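Local coordinates for Serine/threonine-protein kinase pelle (Drosophila melanogaster, PDB 1D2Z) that acts as a serine/threonine kinase in the Toll pathway that sets embryonic dorsoventral polarity, recruited to the plasma membrane by Tube, which its death domain binds, at residues 48-53 / 66-71; 15-20 / 97-102. All coordinates share one frame; numbering follows the deposited sequence.

Both interactions are side-chain packing within the death domain, but they hold different elements. Interaction 1 joins two consecutive helices, 45-56 and 61-73, and lies at the interface with the Tube chain. Interaction 2 joins parts far apart in sequence, the loop and first turn leading into helix 18-31 and the loop after helix 90-95. Their centres are about 20 Å apart, on opposite sides of the chain's centre. Interaction 1 is the more buried: two isoleucines pack together, with a glutamine amide at the border. Interaction 2 is partly buried and rests on one tyrosine ring against leucine, proline and valine. No Tube residue touches its two segments.

Interaction 1 (48-53 / 66-71); sequences VEQISS and LNIWGG
Ile68 carries CG1 anti to the carbonyl carbon (chi1 -64°), and the chain is extended beyond it (chi2 167°), which takes CD1 across to helix 45-56. Gln50 answers with an extended chain, CG anti to the backbone N (chi1 178°), and points back at Ile68. Ile68 CD1 enters between Gln50 and Ile51. It packs on Ile51 CG1 at 3.7 Å, and the two isoleucine side chains meet at a slant. On the Gln50 side, Ile68 CD1 lies 3.8 Å from Gln50 CD. Ile68 CG1 touches Gln50 NE2 at 3.7 Å, a contact of van der Waals type. The CA atoms of Ile51 and Ile68 are 8.6 Å apart.

The contact joins two consecutive helices of the six-helix death-domain bundle, 45-56 and 61-73. Ile51 also rests on Trp34 of helix 34-40 and on Phe65. Gln50 NE2 is hydrogen-bonded to Glu64 OE2, on helix 61-73. Close by, residues 67-71 form a wider pi-type turn, and Gly71 O accepts a hydrogen bond from Ser121 of the Tube chain.

Two kinds of chemistry therefore join helix 45-56 to helix 61-73: the apolar packing of Ile51 and Ile68, and the hydrogen bond from Gln50 to Glu64. Ile68 and Gln50 both face Asn29 of Tube as well. Ile68 packs on it, and the hydrogen bond from Gln50 NE2 to it is weak.

Interaction 2 (15-20 / 97-102); sequences LLPLPV and KDYVSE
Tyr99 sits in the loop that follows helix 90-95, the last helix of the bundle, and its ring packs against Leu16, Pro17 and Val20, in the loop and first turn leading into helix 18-31, the first. The phenol end does most of the touching. Pro17 faces it head-on. Its CG lies 3.6 Å from Tyr99 OH, and its CD is 3.8 Å from Tyr99 CE1. Val20 runs alongside the ring, antiparallel to it, and sets CG1 3.8 Å from Tyr99 CE2. Val20 CG2 is almost as near to the same ring atom. Leu16 sends CD2 over one face, 4.1 Å above the plane of the Tyr99 ring and displaced from the ring centre.

In the six-helix death-domain fold the first and last helices lie side by side. Here the loop after the last packs on the lead-in to the first, with 76 residues between the segments. Pro17 is the N-cap residue of helix 18-31, so the ring covers the N-cap and first turn. Tyr99 holds CG anti to the carbonyl carbon (chi1 -63°), which extends the ring toward this helix start. An alanine in place of Tyr99 is likely to leave Pro17 and Val20 without their partner and open a gap under Leu16. Val77 of helix 77-86 touches both Leu16 and Tyr99, and Met11 also reaches the tyrosine.

Interaction 1 (48-53 / 66-71)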
loop_
_atom_site.group_PDB
_atom_site.type_symbol
_atom_site.label_atom_id
_atom_site.label_comp_id
_atom_site.label_asym_id
_atom_site.label_seq_id
_atom_site.Cartn_x
_atom_site.Cartn_y
_atom_site.Cartn_z
ATOM N N VAL A 48 -11.430 7.426 5.188
ATOM C CA VAL A 48 -12.059 7.996 6.377
ATOM C C VAL A 48 -13.384 7.280 6.647
ATOM O O VAL A 48 -13.669 6.881 7.779
ATOM C CB VAL A 48 -12.323 9.520 6.192
ATOM C CG1 VAL A 48 -13.097 10.081 7.375
ATOM C CG2 VAL A 48 -11.007 10.269 6.029
ATOM N N GLU A 49 -14.173 7.086 5.592
ATOM C CA GLU A 49 -15.462 6.414 5.712
ATOM C C GLU A 49 -15.301 4.952 6.119
ATOM O O GLU A 49 -16.113 4.422 6.871
ATOM C CB GLU A 49 -16.249 6.514 4.400
ATOM C CG GLU A 49 -17.658 5.915 4.459
ATOM C CD GLU A 49 -18.488 6.449 5.622
ATOM O OE1 GLU A 49 -18.432 7.670 5.902
ATOM O OE2 GLU A 49 -19.202 5.640 6.255
ATOM N N GLN A 50 -14.253 4.306 5.618
ATOM C CA GLN A 50 -13.978 2.909 5.948
ATOM C C GLN A 50 -13.724 2.795 7.456
ATOM O O GLN A 50 -14.193 1.858 8.096
ATOM C CB GLN A 50 -12.772 2.404 5.145
ATOM C CG GLN A 50 -12.354 0.958 5.434
ATOM C CD GLN A 50 -11.167 0.517 4.589
ATOM O OE1 GLN A 50 -11.027 0.927 3.437
ATOM N NE2 GLN A 50 -10.304 -0.322 5.160
ATOM N N ILE A 51 -13.017 3.774 8.024
ATOM C CA ILE A 51 -12.736 3.775 9.461
ATOM C C ILE A 51 -14.028 4.024 10.235
ATOM O O ILE A 51 -14.361 3.273 11.156
ATOM C CB ILE A 51 -11.715 4.871 9.863
ATOM C CG1 ILE A 51 -10.388 4.668 9.119
ATOM C CG2 ILE A 51 -11.485 4.828 11.374
ATOM C CD1 ILE A 51 -9.432 5.839 9.224
ATOM N N SER A 52 -14.740 5.085 9.862
ATOM C CA SER A 52 -16.003 5.440 10.504
ATOM C C SER A 52 -16.941 4.244 10.461
ATOM O O SER A 52 -17.555 3.891 11.467
ATOM C CB SER A 52 -16.656 6.631 9.789
ATOM O OG SER A 52 -17.966 6.865 10.277
ATOM N N SER A 53 -16.997 3.600 9.297
ATOM C CA SER A 53 -17.841 2.436 9.070
ATOM C C SER A 53 -17.503 1.290 10.016
ATOM O O SER A 53 -18.395 0.705 10.631
ATOM C CB SER A 53 -17.706 1.967 7.618
ATOM O OG SER A 53 -18.398 0.751 7.404
ATOM N N LEU A 66 -4.707 2.163 11.530
ATOM C CA LEU A 66 -3.401 1.522 11.359
ATOM C C LEU A 66 -3.417 0.569 10.165
ATOM O O LEU A 66 -2.424 0.456 9.455
ATOM C CB LEU A 66 -2.979 0.759 12.617
ATOM C CG LEU A 66 -2.658 1.575 13.874
ATOM C CD1 LEU A 66 -2.217 0.630 14.996
ATOM C CD2 LEU A 66 -1.563 2.586 13.574
ATOM N N ASN A 67 -4.538 -0.125 9.967
ATOM C CA ASN A 67 -4.679 -1.057 8.845
ATOM C C ASN A 67 -4.516 -0.315 7.516
ATOM O O ASN A 67 -3.833 -0.789 6.610
ATOM C CB ASN A 67 -6.050 -1.752 8.876
ATOM C CG ASN A 67 -6.117 -2.901 9.888
ATOM O OD1 ASN A 67 -5.096 -3.424 10.326
ATOM N ND2 ASN A 67 -7.331 -3.296 10.250
ATOM N N ILE A 68 -5.127 0.863 7.420
ATOM C CA ILE A 68 -5.055 1.670 6.202
ATOM C C ILE A 68 -3.709 2.377 6.031
ATOM O O ILE A 68 -2.994 2.146 5.052
ATOM C CB ILE A 68 -6.207 2.723 6.157
ATOM C CG1 ILE A 68 -7.561 2.008 6.095
ATOM C CG2 ILE A 68 -6.048 3.648 4.948
ATOM C CD1 ILE A 68 -8.763 2.900 6.359
ATOM N N TRP A 69 -3.364 3.226 6.992
ATOM C CA TRP A 69 -2.126 4.000 6.931
ATOM C C TRP A 69 -0.867 3.127 6.994
ATOM O O TRP A 69 0.077 3.334 6.232
ATOM C CB TRP A 69 -2.134 5.050 8.044
ATOM C CG TRP A 69 -1.099 6.115 7.902
ATOM C CD1 TRP A 69 -0.936 6.979 6.845
ATOM C CD2 TRP A 69 -0.081 6.443 8.849
ATOM N NE1 TRP A 69 0.123 7.820 7.081
ATOM C CE2 TRP A 69 0.667 7.516 8.303
ATOM C CE3 TRP A 69 0.277 5.937 10.108
ATOM C CZ2 TRP A 69 1.746 8.090 8.976
ATOM C CZ3 TRP A 69 1.353 6.509 10.774
ATOM C CH2 TRP A 69 2.076 7.572 10.207
ATOM N N GLY A 70 -0.866 2.132 7.875
ATOM C CA GLY A 70 0.289 1.256 7.981
ATOM C C GLY A 70 0.308 0.206 6.886
ATOM O O GLY A 70 1.345 -0.064 6.286
ATOM N N GLY A 71 -0.857 -0.364 6.603
ATOM C CA GLY A 71 -0.956 -1.390 5.585
ATOM C C GLY A 71 -0.615 -0.952 4.177
ATOM O O GLY A 71 0.371 -1.412 3.601
#

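Interaction 2 (15-20 / 97-102)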
loop_
_atom_site.group_PDB
_atom_site.type_symbol
_atom_site.label_atom_id
_atom_site.label_comp_id
_atom_site.label_asym_id
_atom_site.label_seq_id
_atom_site.Cartn_x
_atom_site.Cartn_y
_atom_site.Cartn_z
ATOM N N LEU A 15 3.695 -5.001 11.300
ATOM C CA LEU A 15 4.381 -6.072 12.029
ATOM C C LEU A 15 4.313 -5.939 13.556
ATOM O O LEU A 15 4.765 -6.824 14.278
ATOM C CB LEU A 15 5.838 -6.187 11.563
ATOM C CG LEU A 15 6.058 -6.544 10.085
ATOM C CD1 LEU A 15 7.541 -6.490 9.744
ATOM C CD2 LEU A 15 5.488 -7.924 9.783
ATOM N N LEU A 16 3.745 -4.839 14.047
ATOM C CA LEU A 16 3.616 -4.626 15.487
ATOM C C LEU A 16 2.921 -5.804 16.161
ATOM O O LEU A 16 1.857 -6.242 15.718
ATOM C CB LEU A 16 2.815 -3.354 15.782
ATOM C CG LEU A 16 3.547 -2.023 15.948
ATOM C CD1 LEU A 16 2.529 -0.885 16.012
ATOM C CD2 LEU A 16 4.399 -2.052 17.210
ATOM N N PRO A 17 3.537 -6.362 17.217
ATOM C CA PRO A 17 2.956 -7.499 17.945
ATOM C C PRO A 17 1.538 -7.180 18.414
ATOM O O PRO A 17 1.258 -6.053 18.827
ATOM C CB PRO A 17 3.917 -7.674 19.120
ATOM C CG PRO A 17 5.246 -7.314 18.503
ATOM C CD PRO A 17 4.906 -6.073 17.689
ATOM N N LEU A 18 0.648 -8.168 18.360
ATOM C CA LEU A 18 -0.740 -7.953 18.769
ATOM C C LEU A 18 -0.950 -7.344 20.158
ATOM O O LEU A 18 -1.812 -6.481 20.325
ATOM C CB LEU A 18 -1.573 -9.222 18.581
ATOM C CG LEU A 18 -1.648 -9.683 17.120
ATOM C CD1 LEU A 18 -2.603 -10.864 16.998
ATOM C CD2 LEU A 18 -2.111 -8.531 16.218
ATOM N N PRO A 19 -0.180 -7.788 21.175
ATOM C CA PRO A 19 -0.328 -7.236 22.529
ATOM C C PRO A 19 -0.146 -5.714 22.593
ATOM O O PRO A 19 -1.023 -5.006 23.080
ATOM C CB PRO A 19 0.773 -7.957 23.305
ATOM C CG PRO A 19 0.781 -9.301 22.658
ATOM C CD PRO A 19 0.731 -8.949 21.193
ATOM N N VAL A 20 0.980 -5.216 22.083
ATOM C CA VAL A 20 1.237 -3.780 22.094
ATOM C C VAL A 20 0.222 -3.045 21.211
ATOM O O VAL A 20 -0.269 -1.980 21.575
ATOM C CB VAL A 20 2.697 -3.438 21.653
ATOM C CG1 VAL A 20 2.986 -3.989 20.275
ATOM C CG2 VAL A 20 2.917 -1.927 21.663
ATOM N N LYS A 97 7.305 3.020 22.828
ATOM C CA LYS A 97 8.703 3.406 23.029
ATOM C C LYS A 97 9.688 2.260 22.856
ATOM O O LYS A 97 10.808 2.467 22.400
ATOM C CB LYS A 97 8.905 4.043 24.410
ATOM C CG LYS A 97 8.822 3.065 25.576
ATOM C CD LYS A 97 8.881 3.786 26.923
ATOM C CE LYS A 97 8.591 2.835 28.079
ATOM N NZ LYS A 97 9.596 1.723 28.163
ATOM N N ASP A 98 9.247 1.049 23.178
ATOM C CA ASP A 98 10.100 -0.133 23.093
ATOM C C ASP A 98 10.387 -0.632 21.676
ATOM O O ASP A 98 11.254 -1.488 21.480
ATOM C CB ASP A 98 9.510 -1.256 23.956
ATOM C CG ASP A 98 9.234 -0.808 25.390
ATOM O OD1 ASP A 98 10.065 -0.064 25.955
ATOM O OD2 ASP A 98 8.185 -1.194 25.951
ATOM N N TYR A 99 9.680 -0.079 20.691
ATOM C CA TYR A 99 9.854 -0.467 19.288
ATOM C C TYR A 99 10.461 0.667 18.475
ATOM O O TYR A 99 10.444 0.656 17.243
ATOM C CB TYR A 99 8.513 -0.888 18.700
ATOM C CG TYR A 99 7.940 -2.101 19.382
ATOM C CD1 TYR A 99 8.290 -3.385 18.964
ATOM C CD2 TYR A 99 7.081 -1.970 20.471
ATOM C CE1 TYR A 99 7.804 -4.512 19.619
ATOM C CE2 TYR A 99 6.589 -3.088 21.133
ATOM C CZ TYR A 99 6.955 -4.357 20.703
ATOM O OH TYR A 99 6.484 -5.466 21.358
ATOM N N VAL A 100 10.996 1.644 19.193
ATOM C CA VAL A 100 11.626 2.819 18.612
ATOM C C VAL A 100 12.963 2.993 19.335
ATOM O O VAL A 100 13.144 2.473 20.440
ATOM C CB VAL A 100 10.729 4.067 18.835
ATOM C CG1 VAL A 100 11.463 5.326 18.494
ATOM C CG2 VAL A 100 9.460 3.962 17.992
ATOM N N SER A 101 13.905 3.689 18.699
ATOM C CA SER A 101 15.222 3.928 19.288
ATOM C C SER A 101 15.132 4.714 20.590
ATOM O O SER A 101 14.356 5.666 20.701
ATOM C CB SER A 101 16.122 4.676 18.301
ATOM O OG SER A 101 17.340 5.051 18.917
ATOM N N GLU A 102 15.947 4.310 21.563
ATOM C CA GLU A 102 15.990 4.951 22.878
ATOM C C GLU A 102 16.311 6.439 22.795
ATOM O O GLU A 102 15.888 7.215 23.649
ATOM C CB GLU A 102 17.023 4.262 23.774
ATOM C CG GLU A 102 16.736 2.799 24.058
ATOM C CD GLU A 102 17.776 2.151 24.967
ATOM O OE1 GLU A 102 18.873 2.730 25.151
ATOM O OE2 GLU A 102 17.494 1.053 25.494
#